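Local coordinates for protein KLLA0A11308p (Kluyveromyces lactis, PDB 6AM0) that probably takes part in mRNA decapping and may bind mRNA, its Sm-type domain, the part present here, probably serving as a protein-binding module, at residues 5-14 with 53-63; 15-23 with 33-41. All blocks are in the same frame, centred on the assembly; numbering follows the deposited sequence.

Interaction 1 of 2, residues 5-14 with 53-63; sequences KGYQIEIELK and KLYDLKVLKLP
L54 touches two side chains of the facing segment with its CD2 methyl, 3.8 Å from I11 CD1 and 4.0 Å from L13 CD2. Next, Y55 N donates to E12 O, and the tyrosine ring meets K14 obliquely, its CE1 3.5 Å from both CA and CB of K14. D56 accepts E12 N at its carbonyl. Its carboxylate is salt-bridged to a basic side chain of another protein, while that of E12 pairs with R18 of the second subunit. L57 CD1 packs against I11 CG2 at 3.6 Å and, farther off, against I9 CG2. K58 and E10 form a hydrogen-bonded antiparallel pair, two 2.9 Å bonds joining E10 N to K58 O and K58 N to E10 O. At V59, CG2 meets I9 CD1 at 3.7 Å; a chi1 of -56° keeps I9 CG1 beside its own nitrogen and leaves CG2 to reach L57. The register then slips by one residue, since Q8 O accepts L60 N but Q8 N donates to K61 O. K61 lays its CB and CG beside those of Q8. Finally P63 CD sits 3.9 Å from the Y7 ring centroid, 26° off the normal, a CH-pi contact over one face. An inter-strand angle of 163° confirms antiparallel pairing of strands 8-12 and 56-59, the first-to-last strand closure characteristic of the Sm fold.

Interaction 2 of 2, residues 15-23 with 33-41; sequences DGKRITGTL and LTDAVFQDG
T20 and V37 form a hydrogen-bonded antiparallel pair, with V37 N 2.8 Å from T20 O and T20 N 3.0 Å from V37 O. A second pair joins T22 and T34: T34 N reaches T22 O at 2.8 Å, T22 N reaches T34 O at 3.0 Å, and both donors lie in the plane of the carbonyl they meet. One residue, G21, separates the bonded threonines on the first segment, whereas D35 and A36 separate their partners, which defines a beta bulge. D35 takes up the extra length with phi and psi both positive, near 48°. At the other end Q39 N donates to R18 O. With its CG anti to the backbone N (chi1 -173°), the Q39 side chain runs beside that of R18, and its OE1 receives a weak bond from R18 N. Beyond this pair R18 turns to the second subunit, where it makes a cation-pi contact with Y55. Packing takes over on the face carrying I19 and F38. The CG2 and CD1 branches of I19 meet the CE1 and CD1 side of the F38 ring, and CG2 also lies 3.9 Å from A36 CB. On the other face V37 CG1 touches T20 CB at 3.6 Å. Such bulged antiparallel pairing, with the chain turning a corner at 34-35, fits the strongly bent sheet of an Sm domain, in which strand 18-26 pairs with both 30-33 and 36-38.

Both interactions belong to one curved antiparallel sheet, their centres about 8 Å apart. Strands 8-12 and 18-26 follow each other along the chain and are neighbours in the sheet, where probable hydrogen bonds from I11 N to I19 O and from I9 N to G21 O, each 2.9 Å, tie interaction 1 to interaction 2. The strand order across this part of the sheet is therefore 56-59, 8-12, 18-26, 36-38. Interaction 2 is nested within the loop that interaction 1 closes, so the more local pairing of the two lies inside the longer-range one. Together they account for much of the compact Sm-type domain; both also meet other chains of the assembly, interaction 1 through more of its residues.

Interaction 1 of 2, residues 5-14 with 53-63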
ATOM      1  N   LYS D   5      -7.838  11.334  13.874  1.00 96.98           N
ATOM      2  CA  LYS D   5      -9.257  11.177  14.142  1.00101.17           C
ATOM      3  C   LYS D   5     -10.067  11.399  12.873  1.00 93.81           C
ATOM      4  O   LYS D   5      -9.850  12.369  12.140  1.00 92.24           O
ATOM      5  CB  LYS D   5      -9.664  12.165  15.232  1.00 99.47           C
ATOM      6  CG  LYS D   5      -9.075  11.779  16.579  1.00105.47           C
ATOM      7  CD  LYS D   5      -8.863  12.981  17.484  1.00107.81           C
ATOM      8  CE  LYS D   5      -7.990  12.609  18.673  1.00 98.30           C
ATOM      9  NZ  LYS D   5      -8.064  13.615  19.764  1.00113.68           N
ATOM     10  N   GLY D   6     -10.996  10.482  12.614  1.00 88.58           N
ATOM     11  CA  GLY D   6     -11.803  10.489  11.416  1.00 89.08           C
ATOM     12  C   GLY D   6     -11.353   9.507  10.356  1.00 92.46           C
ATOM     13  O   GLY D   6     -12.108   9.257   9.408  1.00 94.81           O
ATOM     14  N   TYR D   7     -10.149   8.955  10.481  1.00 92.37           N
ATOM     15  CA  TYR D   7      -9.675   7.968   9.524  1.00 86.88           C
ATOM     16  C   TYR D   7     -10.433   6.656   9.694  1.00 90.87           C
ATOM     17  O   TYR D   7     -10.715   6.220  10.815  1.00 76.68           O
ATOM     18  CB  TYR D   7      -8.172   7.743   9.704  1.00 78.82           C
ATOM     19  CG  TYR D   7      -7.311   8.811   9.061  1.00 76.81           C
ATOM     20  CD1 TYR D   7      -7.421  10.140   9.450  1.00 92.34           C
ATOM     21  CD2 TYR D   7      -6.380   8.494   8.084  1.00 74.08           C
ATOM     22  CE1 TYR D   7      -6.638  11.126   8.876  1.00 99.35           C
ATOM     23  CE2 TYR D   7      -5.591   9.476   7.502  1.00 83.80           C
ATOM     24  CZ  TYR D   7      -5.724  10.790   7.904  1.00 91.33           C
ATOM     25  OH  TYR D   7      -4.947  11.774   7.336  1.00 85.89           O
ATOM     26  N   GLN D   8     -10.732   6.010   8.569  1.00 93.81           N
ATOM     27  CA  GLN D   8     -11.405   4.717   8.567  1.00 85.81           C
ATOM     28  C   GLN D   8     -10.374   3.614   8.786  1.00 83.06           C
ATOM     29  O   GLN D   8      -9.401   3.513   8.030  1.00 90.98           O
ATOM     30  CB  GLN D   8     -12.146   4.529   7.246  1.00 90.54           C
ATOM     31  CG  GLN D   8     -13.089   3.337   7.162  1.00100.99           C
ATOM     32  CD  GLN D   8     -14.146   3.321   8.252  1.00 97.90           C
ATOM     33  OE1 GLN D   8     -14.398   4.327   8.914  1.00 97.99           O
ATOM     34  NE2 GLN D   8     -14.792   2.175   8.424  1.00115.24           N
ATOM     35  N   ILE D   9     -10.584   2.778   9.804  1.00 84.30           N
ATOM     36  CA  ILE D   9      -9.554   1.863  10.287  1.00 83.30           C
ATOM     37  C   ILE D   9     -10.106   0.443  10.313  1.00 88.90           C
ATOM     38  O   ILE D   9     -11.287   0.229  10.612  1.00 89.61           O
ATOM     39  CB  ILE D   9      -9.048   2.277  11.688  1.00 85.41           C
ATOM     40  CG1 ILE D   9      -8.546   3.723  11.677  1.00 89.54           C
ATOM     41  CG2 ILE D   9      -7.949   1.344  12.182  1.00 84.36           C
ATOM     42  CD1 ILE D   9      -7.464   3.990  10.656  1.00101.93           C
ATOM     43  N   GLU D  10      -9.243  -0.525   9.991  1.00 87.97           N
ATOM     44  CA  GLU D  10      -9.552  -1.947  10.088  1.00 82.36           C
ATOM     45  C   GLU D  10      -8.381  -2.652  10.758  1.00 88.15           C
ATOM     46  O   GLU D  10      -7.233  -2.494  10.333  1.00 94.78           O
ATOM     47  CB  GLU D  10      -9.830  -2.542   8.704  1.00 96.39           C
ATOM     48  CG  GLU D  10     -10.628  -3.836   8.717  1.00105.11           C
ATOM     49  CD  GLU D  10     -11.222  -4.159   7.359  1.00118.23           C
ATOM     50  OE1 GLU D  10     -11.055  -3.341   6.427  1.00115.24           O
ATOM     51  OE2 GLU D  10     -11.860  -5.225   7.223  1.00134.87           O
ATOM     52  N   ILE D  11      -8.675  -3.427  11.804  1.00 81.76           N
ATOM     53  CA  ILE D  11      -7.674  -4.064  12.650  1.00 88.71           C
ATOM     54  C   ILE D  11      -7.966  -5.558  12.699  1.00 96.78           C
ATOM     55  O   ILE D  11      -9.063  -6.009  12.368  1.00 96.78           O
ATOM     56  CB  ILE D  11      -7.636  -3.454  14.074  1.00 95.12           C
ATOM     57  CG1 ILE D  11      -8.976  -3.627  14.800  1.00 89.61           C
ATOM     58  CG2 ILE D  11      -7.269  -1.981  14.018  1.00 89.64           C
ATOM     59  CD1 ILE D  11      -9.016  -4.777  15.791  1.00100.62           C
ATOM     60  N   GLU D  12      -6.970  -6.328  13.128  1.00100.39           N
ATOM     61  CA  GLU D  12      -7.075  -7.781  13.135  1.00103.13           C
ATOM     62  C   GLU D  12      -6.639  -8.316  14.487  1.00 93.96           C
ATOM     63  O   GLU D  12      -5.748  -7.748  15.121  1.00102.25           O
ATOM     64  CB  GLU D  12      -6.198  -8.416  12.055  1.00107.94           C
ATOM     65  CG  GLU D  12      -6.488  -7.954  10.646  1.00122.89           C
ATOM     66  CD  GLU D  12      -5.737  -8.765   9.615  1.00130.56           C
ATOM     67  OE1 GLU D  12      -4.999  -9.697  10.014  1.00128.19           O
ATOM     68  OE2 GLU D  12      -5.966  -8.536   8.405  1.00135.48           O
ATOM     69  N   LEU D  13      -7.259  -9.417  14.916  1.00 86.16           N
ATOM     70  CA  LEU D  13      -6.934 -10.077  16.171  1.00107.97           C
ATOM     71  C   LEU D  13      -6.185 -11.390  15.884  1.00115.88           C
ATOM     72  O   LEU D  13      -5.663 -11.588  14.776  1.00118.37           O
ATOM     73  CB  LEU D  13      -8.219 -10.272  16.980  1.00105.63           C
ATOM     74  CG  LEU D  13      -9.052  -9.007  17.240  1.00 84.41           C
ATOM     75  CD1 LEU D  13     -10.146  -9.296  18.249  1.00 70.60           C
ATOM     76  CD2 LEU D  13      -8.199  -7.834  17.701  1.00 75.28           C
ATOM     77  N   LYS D  14      -6.133 -12.288  16.876  1.00114.99           N
ATOM     78  CA  LYS D  14      -5.234 -13.438  16.762  1.00128.24           C
ATOM     79  C   LYS D  14      -5.693 -14.435  15.704  1.00132.00           C
ATOM     80  O   LYS D  14      -4.855 -15.093  15.078  1.00140.83           O
ATOM     81  CB  LYS D  14      -5.070 -14.134  18.118  1.00123.50           C
ATOM     82  CG  LYS D  14      -6.270 -14.937  18.585  1.00122.95           C
ATOM     83  CD  LYS D  14      -5.991 -15.671  19.893  1.00115.68           C
ATOM     84  CE  LYS D  14      -7.158 -16.570  20.280  1.00122.09           C
ATOM     85  NZ  LYS D  14      -6.923 -17.287  21.564  1.00130.80           N
ATOM     86  N   LYS D  53      -3.325  -6.657  22.058  1.00 99.12           N
ATOM     87  CA  LYS D  53      -4.132  -7.656  21.375  1.00 98.75           C
ATOM     88  C   LYS D  53      -4.193  -7.456  19.864  1.00 98.05           C
ATOM     89  O   LYS D  53      -4.956  -8.159  19.194  1.00 89.35           O
ATOM     90  CB  LYS D  53      -5.552  -7.649  21.948  1.00 96.19           C
ATOM     91  CG  LYS D  53      -5.608  -7.566  23.466  1.00 97.42           C
ATOM     92  CD  LYS D  53      -5.370  -8.910  24.130  1.00103.63           C
ATOM     93  CE  LYS D  53      -5.665  -8.825  25.620  1.00113.48           C
ATOM     94  NZ  LYS D  53      -5.814 -10.162  26.255  1.00116.76           N
ATOM     95  N   LEU D  54      -3.392  -6.550  19.308  1.00 93.08           N
ATOM     96  CA  LEU D  54      -3.449  -6.227  17.888  1.00 94.70           C
ATOM     97  C   LEU D  54      -2.314  -6.909  17.138  1.00104.14           C
ATOM     98  O   LEU D  54      -1.143  -6.759  17.499  1.00110.40           O
ATOM     99  CB  LEU D  54      -3.378  -4.716  17.665  1.00 89.59           C
ATOM    100  CG  LEU D  54      -4.554  -3.892  18.185  1.00 79.53           C
ATOM    101  CD1 LEU D  54      -4.577  -2.536  17.503  1.00 68.98           C
ATOM    102  CD2 LEU D  54      -5.861  -4.633  17.967  1.00 79.32           C
ATOM    103  N   TYR D  55      -2.668  -7.640  16.082  1.00114.47           N
ATOM    104  CA  TYR D  55      -1.686  -8.325  15.252  1.00109.76           C
ATOM    105  C   TYR D  55      -1.399  -7.611  13.939  1.00111.43           C
ATOM    106  O   TYR D  55      -0.284  -7.732  13.421  1.00121.41           O
ATOM    107  CB  TYR D  55      -2.142  -9.762  14.979  1.00 98.67           C
ATOM    108  CG  TYR D  55      -1.977 -10.666  16.181  1.00112.74           C
ATOM    109  CD1 TYR D  55      -2.924 -10.686  17.196  1.00112.97           C
ATOM    110  CD2 TYR D  55      -0.863 -11.487  16.309  1.00129.61           C
ATOM    111  CE1 TYR D  55      -2.768 -11.505  18.302  1.00123.75           C
ATOM    112  CE2 TYR D  55      -0.702 -12.310  17.408  1.00115.42           C
ATOM    113  CZ  TYR D  55      -1.658 -12.315  18.400  1.00120.70           C
ATOM    114  OH  TYR D  55      -1.501 -13.133  19.497  1.00133.96           O
ATOM    115  N   ASP D  56      -2.361  -6.870  13.387  1.00102.23           N
ATOM    116  CA  ASP D  56      -2.066  -5.987  12.267  1.00106.76           C
ATOM    117  C   ASP D  56      -3.182  -4.957  12.154  1.00104.10           C
ATOM    118  O   ASP D  56      -4.316  -5.196  12.583  1.00103.53           O
ATOM    119  CB  ASP D  56      -1.918  -6.774  10.954  1.00121.23           C
ATOM    120  CG  ASP D  56      -1.382  -5.927   9.802  1.00128.40           C
ATOM    121  OD1 ASP D  56      -1.627  -4.703   9.764  1.00119.51           O
ATOM    122  OD2 ASP D  56      -0.702  -6.496   8.922  1.00146.25           O
ATOM    123  N   LEU D  57      -2.840  -3.809  11.566  1.00 94.21           N
ATOM    124  CA  LEU D  57      -3.750  -2.688  11.385  1.00 91.44           C
ATOM    125  C   LEU D  57      -3.544  -2.113   9.990  1.00 98.86           C
ATOM    126  O   LEU D  57      -2.405  -1.969   9.539  1.00104.76           O
ATOM    127  CB  LEU D  57      -3.514  -1.617  12.463  1.00 91.09           C
ATOM    128  CG  LEU D  57      -4.177  -0.238  12.384  1.00 98.24           C
ATOM    129  CD1 LEU D  57      -4.468   0.261  13.785  1.00110.41           C
ATOM    130  CD2 LEU D  57      -3.300   0.768  11.651  1.00 96.20           C
ATOM    131  N   LYS D  58      -4.639  -1.767   9.314  1.00 95.70           N
ATOM    132  CA  LYS D  58      -4.536  -1.114   8.016  1.00 97.20           C
ATOM    133  C   LYS D  58      -5.686  -0.119   7.894  1.00 95.48           C
ATOM    134  O   LYS D  58      -6.716  -0.252   8.561  1.00 97.82           O
ATOM    135  CB  LYS D  58      -4.502  -2.152   6.884  1.00106.72           C
ATOM    136  CG  LYS D  58      -3.719  -1.707   5.651  1.00120.40           C
ATOM    137  CD  LYS D  58      -4.242  -2.310   4.360  1.00132.11           C
ATOM    138  CE  LYS D  58      -3.597  -1.647   3.151  1.00126.75           C
ATOM    139  NZ  LYS D  58      -3.971  -2.326   1.882  1.00 98.65           N
ATOM    140  N   VAL D  59      -5.509   0.878   7.026  1.00 85.65           N
ATOM    141  CA  VAL D  59      -6.406   2.027   6.927  1.00 85.36           C
ATOM    142  C   VAL D  59      -7.082   2.030   5.561  1.00 95.60           C
ATOM    143  O   VAL D  59      -6.452   1.731   4.540  1.00103.97           O
ATOM    144  CB  VAL D  59      -5.645   3.351   7.172  1.00 89.36           C
ATOM    145  CG1 VAL D  59      -4.509   3.495   6.194  1.00102.25           C
ATOM    146  CG2 VAL D  59      -6.575   4.542   7.060  1.00 96.20           C
ATOM    147  N   LEU D  60      -8.376   2.368   5.547  1.00 83.42           N
ATOM    148  CA  LEU D  60      -9.194   2.304   4.341  1.00 80.45           C
ATOM    149  C   LEU D  60      -9.544   3.675   3.777  1.00 93.14           C
ATOM    150  O   LEU D  60      -9.269   3.945   2.604  1.00 95.79           O
ATOM    151  CB  LEU D  60     -10.486   1.531   4.631  1.00 71.48           C
ATOM    152  CG  LEU D  60     -10.403   0.192   5.360  1.00 76.33           C
ATOM    153  CD1 LEU D  60     -11.805  -0.333   5.632  1.00 97.63           C
ATOM    154  CD2 LEU D  60      -9.596  -0.811   4.557  1.00 93.27           C
ATOM    155  N   LYS D  61     -10.180   4.542   4.560  1.00 92.06           N
ATOM    156  CA  LYS D  61     -10.658   5.817   4.053  1.00 95.55           C
ATOM    157  C   LYS D  61     -10.092   6.973   4.869  1.00 91.64           C
ATOM    158  O   LYS D  61      -9.662   6.810   6.014  1.00 87.81           O
ATOM    159  CB  LYS D  61     -12.194   5.893   4.068  1.00 94.65           C
ATOM    160  CG  LYS D  61     -12.911   4.668   3.515  1.00105.76           C
ATOM    161  CD  LYS D  61     -13.395   4.897   2.091  1.00129.13           C
ATOM    162  CE  LYS D  61     -14.463   3.883   1.698  1.00129.38           C
ATOM    163  NZ  LYS D  61     -13.972   2.480   1.793  1.00132.81           N
ATOM    164  N   LEU D  62     -10.096   8.141   4.249  1.00 97.04           N
ATOM    165  CA  LEU D  62      -9.778   9.410   4.886  1.00 90.21           C
ATOM    166  C   LEU D  62     -11.036   9.997   5.506  1.00 99.96           C
ATOM    167  O   LEU D  62     -12.152   9.565   5.210  1.00105.38           O
ATOM    168  CB  LEU D  62      -9.171  10.360   3.856  1.00 92.87           C
ATOM    169  CG  LEU D  62      -7.647  10.373   3.699  1.00 93.72           C
ATOM    170  CD1 LEU D  62      -7.090   8.974   3.516  1.00 95.35           C
ATOM    171  CD2 LEU D  62      -7.238  11.263   2.532  1.00 88.93           C
ATOM    172  N   PRO D  63     -10.903  10.979   6.393  1.00 96.98           N
ATOM    173  CA  PRO D  63     -12.096  11.605   6.968  1.00 99.53           C
ATOM    174  C   PRO D  63     -12.818  12.430   5.919  1.00100.52           C
ATOM    175  O   PRO D  63     -12.172  13.045   5.057  1.00103.94           O
ATOM    176  CB  PRO D  63     -11.525  12.496   8.082  1.00104.82           C
ATOM    177  CG  PRO D  63     -10.117  12.755   7.664  1.00 95.40           C
ATOM    178  CD  PRO D  63      -9.672  11.471   7.036  1.00 96.07           C
TER

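Interaction 2 of 2, residues 15-23 with 33-41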
ATOM      1  N   ASP D  15      -7.000 -14.566  15.477  1.00114.11           N
ATOM      2  CA  ASP D  15      -7.519 -15.550  14.535  1.00117.60           C
ATOM      3  C   ASP D  15      -7.909 -14.925  13.202  1.00115.72           C
ATOM      4  O   ASP D  15      -8.853 -15.387  12.550  1.00107.09           O
ATOM      5  CB  ASP D  15      -8.706 -16.293  15.146  1.00126.33           C
ATOM      6  CG  ASP D  15      -8.434 -16.756  16.563  1.00132.92           C
ATOM      7  OD1 ASP D  15      -7.722 -17.768  16.738  1.00130.12           O
ATOM      8  OD2 ASP D  15      -8.931 -16.101  17.504  1.00141.41           O
ATOM      9  N   GLY D  16      -7.200 -13.880  12.783  1.00117.02           N
ATOM     10  CA  GLY D  16      -7.582 -13.160  11.588  1.00111.02           C
ATOM     11  C   GLY D  16      -8.915 -12.447  11.653  1.00107.25           C
ATOM     12  O   GLY D  16      -9.368 -11.924  10.634  1.00115.79           O
ATOM     13  N   LYS D  17      -9.563 -12.407  12.811  1.00103.50           N
ATOM     14  CA  LYS D  17     -10.805 -11.657  12.941  1.00104.46           C
ATOM     15  C   LYS D  17     -10.527 -10.158  12.813  1.00104.20           C
ATOM     16  O   LYS D  17      -9.562  -9.644  13.384  1.00 99.61           O
ATOM     17  CB  LYS D  17     -11.467 -12.000  14.273  1.00 93.52           C
ATOM     18  CG  LYS D  17     -11.472 -13.501  14.533  1.00 88.34           C
ATOM     19  CD  LYS D  17     -12.087 -14.226  13.336  1.00106.09           C
ATOM     20  CE  LYS D  17     -12.069 -15.717  13.527  1.00118.22           C
ATOM     21  NZ  LYS D  17     -12.914 -16.014  14.710  1.00111.39           N
ATOM     22  N   ARG D  18     -11.416  -9.441  12.104  1.00105.57           N
ATOM     23  CA  ARG D  18     -11.203  -8.047  11.716  1.00101.14           C
ATOM     24  C   ARG D  18     -12.304  -7.151  12.267  1.00 93.92           C
ATOM     25  O   ARG D  18     -13.490  -7.486  12.180  1.00101.97           O
ATOM     26  CB  ARG D  18     -11.179  -7.934  10.186  1.00110.93           C
ATOM     27  CG  ARG D  18     -10.184  -8.932   9.604  1.00131.29           C
ATOM     28  CD  ARG D  18     -10.035  -8.992   8.090  1.00141.22           C
ATOM     29  NE  ARG D  18      -9.037 -10.014   7.773  1.00145.95           N
ATOM     30  CZ  ARG D  18      -8.501 -10.209   6.579  1.00137.22           C
ATOM     31  NH1 ARG D  18      -7.602 -11.163   6.409  1.00131.01           N
ATOM     32  NH2 ARG D  18      -8.858  -9.433   5.573  1.00131.09           N
ATOM     33  N   ILE D  19     -11.904  -6.012  12.833  1.00 90.13           N
ATOM     34  CA  ILE D  19     -12.830  -5.019  13.360  1.00 79.83           C
ATOM     35  C   ILE D  19     -12.650  -3.767  12.518  1.00 79.24           C
ATOM     36  O   ILE D  19     -11.518  -3.363  12.235  1.00 83.28           O
ATOM     37  CB  ILE D  19     -12.586  -4.712  14.855  1.00 88.30           C
ATOM     38  CG1 ILE D  19     -12.596  -5.991  15.700  1.00 83.18           C
ATOM     39  CG2 ILE D  19     -13.609  -3.708  15.360  1.00 87.41           C
ATOM     40  CD1 ILE D  19     -13.678  -6.982  15.332  1.00 95.33           C
ATOM     41  N   THR D  20     -13.755  -3.150  12.123  1.00 86.62           N
ATOM     42  CA  THR D  20     -13.719  -1.936  11.320  1.00 86.80           C
ATOM     43  C   THR D  20     -14.427  -0.821  12.070  1.00 86.46           C
ATOM     44  O   THR D  20     -15.507  -1.033  12.628  1.00 81.84           O
ATOM     45  CB  THR D  20     -14.395  -2.145   9.956  1.00 94.40           C
ATOM     46  OG1 THR D  20     -13.884  -3.329   9.329  1.00 98.57           O
ATOM     47  CG2 THR D  20     -14.143  -0.954   9.046  1.00 92.49           C
ATOM     48  N   GLY D  21     -13.834   0.369  12.070  1.00 78.43           N
ATOM     49  CA  GLY D  21     -14.456   1.480  12.772  1.00 76.77           C
ATOM     50  C   GLY D  21     -13.740   2.784  12.500  1.00 79.14           C
ATOM     51  O   GLY D  21     -12.703   2.826  11.829  1.00 79.85           O
ATOM     52  N   THR D  22     -14.317   3.861  13.036  1.00 88.28           N
ATOM     53  CA  THR D  22     -13.759   5.199  12.868  1.00 84.66           C
ATOM     54  C   THR D  22     -12.903   5.561  14.075  1.00 87.96           C
ATOM     55  O   THR D  22     -13.312   5.344  15.218  1.00 91.87           O
ATOM     56  CB  THR D  22     -14.866   6.235  12.653  1.00 84.68           C
ATOM     57  OG1 THR D  22     -15.674   6.332  13.832  1.00107.32           O
ATOM     58  CG2 THR D  22     -15.746   5.827  11.485  1.00 90.31           C
ATOM     59  N   LEU D  23     -11.715   6.105  13.821  1.00 89.80           N
ATOM     60  CA  LEU D  23     -10.765   6.369  14.897  1.00 75.17           C
ATOM     61  C   LEU D  23     -11.225   7.559  15.736  1.00 80.20           C
ATOM     62  O   LEU D  23     -11.339   8.681  15.232  1.00 81.46           O
ATOM     63  CB  LEU D  23      -9.368   6.605  14.322  1.00 72.73           C
ATOM     64  CG  LEU D  23      -8.291   7.203  15.232  1.00 75.24           C
ATOM     65  CD1 LEU D  23      -8.153   6.388  16.496  1.00 76.87           C
ATOM     66  CD2 LEU D  23      -6.962   7.251  14.510  1.00 77.86           C
ATOM     67  N   LEU D  33     -12.400   3.326  18.869  1.00 77.52           N
ATOM     68  CA  LEU D  33     -13.149   3.396  17.624  1.00 79.71           C
ATOM     69  C   LEU D  33     -14.611   3.687  17.922  1.00 80.55           C
ATOM     70  O   LEU D  33     -15.109   3.418  19.017  1.00 89.15           O
ATOM     71  CB  LEU D  33     -13.049   2.086  16.828  1.00 82.91           C
ATOM     72  CG  LEU D  33     -11.668   1.601  16.399  1.00 85.58           C
ATOM     73  CD1 LEU D  33     -11.748   0.156  15.931  1.00 73.17           C
ATOM     74  CD2 LEU D  33     -11.099   2.498  15.310  1.00 73.91           C
ATOM     75  N   THR D  34     -15.298   4.243  16.929  1.00 73.47           N
ATOM     76  CA  THR D  34     -16.739   4.417  16.970  1.00 82.17           C
ATOM     77  C   THR D  34     -17.381   3.679  15.802  1.00 84.21           C
ATOM     78  O   THR D  34     -16.754   3.482  14.750  1.00 89.27           O
ATOM     79  CB  THR D  34     -17.140   5.902  16.940  1.00 82.72           C
ATOM     80  OG1 THR D  34     -16.523   6.547  15.822  1.00 78.15           O
ATOM     81  CG2 THR D  34     -16.719   6.598  18.225  1.00 95.78           C
ATOM     82  N   ASP D  35     -18.629   3.251  16.033  1.00 92.69           N
ATOM     83  CA  ASP D  35     -19.449   2.459  15.107  1.00104.02           C
ATOM     84  C   ASP D  35     -18.682   1.261  14.542  1.00 94.47           C
ATOM     85  O   ASP D  35     -18.710   0.968  13.346  1.00104.74           O
ATOM     86  CB  ASP D  35     -20.071   3.336  14.003  1.00 94.66           C
ATOM     87  CG  ASP D  35     -19.051   4.022  13.103  1.00108.86           C
ATOM     88  OD1 ASP D  35     -18.167   3.356  12.523  1.00100.53           O
ATOM     89  OD2 ASP D  35     -19.139   5.262  12.976  1.00134.93           O
ATOM     90  N   ALA D  36     -18.016   0.536  15.437  1.00 82.29           N
ATOM     91  CA  ALA D  36     -17.227  -0.624  15.039  1.00 83.84           C
ATOM     92  C   ALA D  36     -18.125  -1.768  14.574  1.00 77.37           C
ATOM     93  O   ALA D  36     -19.012  -2.211  15.312  1.00 77.72           O
ATOM     94  CB  ALA D  36     -16.343  -1.078  16.196  1.00 78.81           C
ATOM     95  N   VAL D  37     -17.900  -2.239  13.345  1.00 78.54           N
ATOM     96  CA  VAL D  37     -18.547  -3.438  12.815  1.00 87.05           C
ATOM     97  C   VAL D  37     -17.573  -4.605  12.928  1.00 81.30           C
ATOM     98  O   VAL D  37     -16.365  -4.447  12.709  1.00 85.60           O
ATOM     99  CB  VAL D  37     -19.022  -3.231  11.362  1.00 81.97           C
ATOM    100  CG1 VAL D  37     -17.846  -3.048  10.410  1.00 80.12           C
ATOM    101  CG2 VAL D  37     -19.908  -4.388  10.912  1.00 79.69           C
ATOM    102  N   PHE D  38     -18.092  -5.781  13.272  1.00 82.07           N
ATOM    103  CA  PHE D  38     -17.273  -6.966  13.497  1.00 79.74           C
ATOM    104  C   PHE D  38     -17.478  -7.961  12.361  1.00 94.74           C
ATOM    105  O   PHE D  38     -18.605  -8.155  11.892  1.00106.27           O
ATOM    106  CB  PHE D  38     -17.606  -7.626  14.841  1.00 88.29           C
ATOM    107  CG  PHE D  38     -17.416  -6.721  16.030  1.00 89.83           C
ATOM    108  CD1 PHE D  38     -16.615  -5.595  15.944  1.00 99.83           C
ATOM    109  CD2 PHE D  38     -18.029  -7.001  17.237  1.00 90.44           C
ATOM    110  CE1 PHE D  38     -16.436  -4.765  17.031  1.00 93.12           C
ATOM    111  CE2 PHE D  38     -17.848  -6.167  18.328  1.00 96.95           C
ATOM    112  CZ  PHE D  38     -17.054  -5.049  18.222  1.00 83.56           C
ATOM    113  N   GLN D  39     -16.377  -8.581  11.918  1.00 96.63           N
ATOM    114  CA  GLN D  39     -16.442  -9.555  10.828  1.00 98.06           C
ATOM    115  C   GLN D  39     -17.410 -10.687  11.149  1.00 98.60           C
ATOM    116  O   GLN D  39     -18.229 -11.077  10.307  1.00112.39           O
ATOM    117  CB  GLN D  39     -15.050 -10.116  10.536  1.00101.41           C
ATOM    118  CG  GLN D  39     -14.995 -11.021   9.305  1.00118.92           C
ATOM    119  CD  GLN D  39     -13.583 -11.246   8.798  1.00118.18           C
ATOM    120  OE1 GLN D  39     -12.612 -10.912   9.474  1.00116.21           O
ATOM    121  NE2 GLN D  39     -13.463 -11.805   7.599  1.00115.19           N
ATOM    122  N   ASP D  40     -17.327 -11.230  12.357  1.00 85.77           N
ATOM    123  CA  ASP D  40     -18.170 -12.352  12.740  1.00 85.70           C
ATOM    124  C   ASP D  40     -19.559 -11.929  13.192  1.00 86.92           C
ATOM    125  O   ASP D  40     -20.357 -12.794  13.570  1.00 90.65           O
ATOM    126  CB  ASP D  40     -17.496 -13.162  13.849  1.00112.51           C
ATOM    127  CG  ASP D  40     -17.599 -14.653  13.620  1.00118.20           C
ATOM    128  OD1 ASP D  40     -18.680 -15.221  13.881  1.00119.97           O
ATOM    129  OD2 ASP D  40     -16.599 -15.251  13.173  1.00125.83           O
ATOM    130  N   GLY D  41     -19.866 -10.644  13.172  1.00 90.38           N
ATOM    131  CA  GLY D  41     -21.209 -10.205  13.506  1.00 95.83           C
ATOM    132  C   GLY D  41     -21.234  -9.315  14.733  1.00 92.26           C
ATOM    133  O   GLY D  41     -20.594  -9.604  15.750  1.00 88.07           O
TER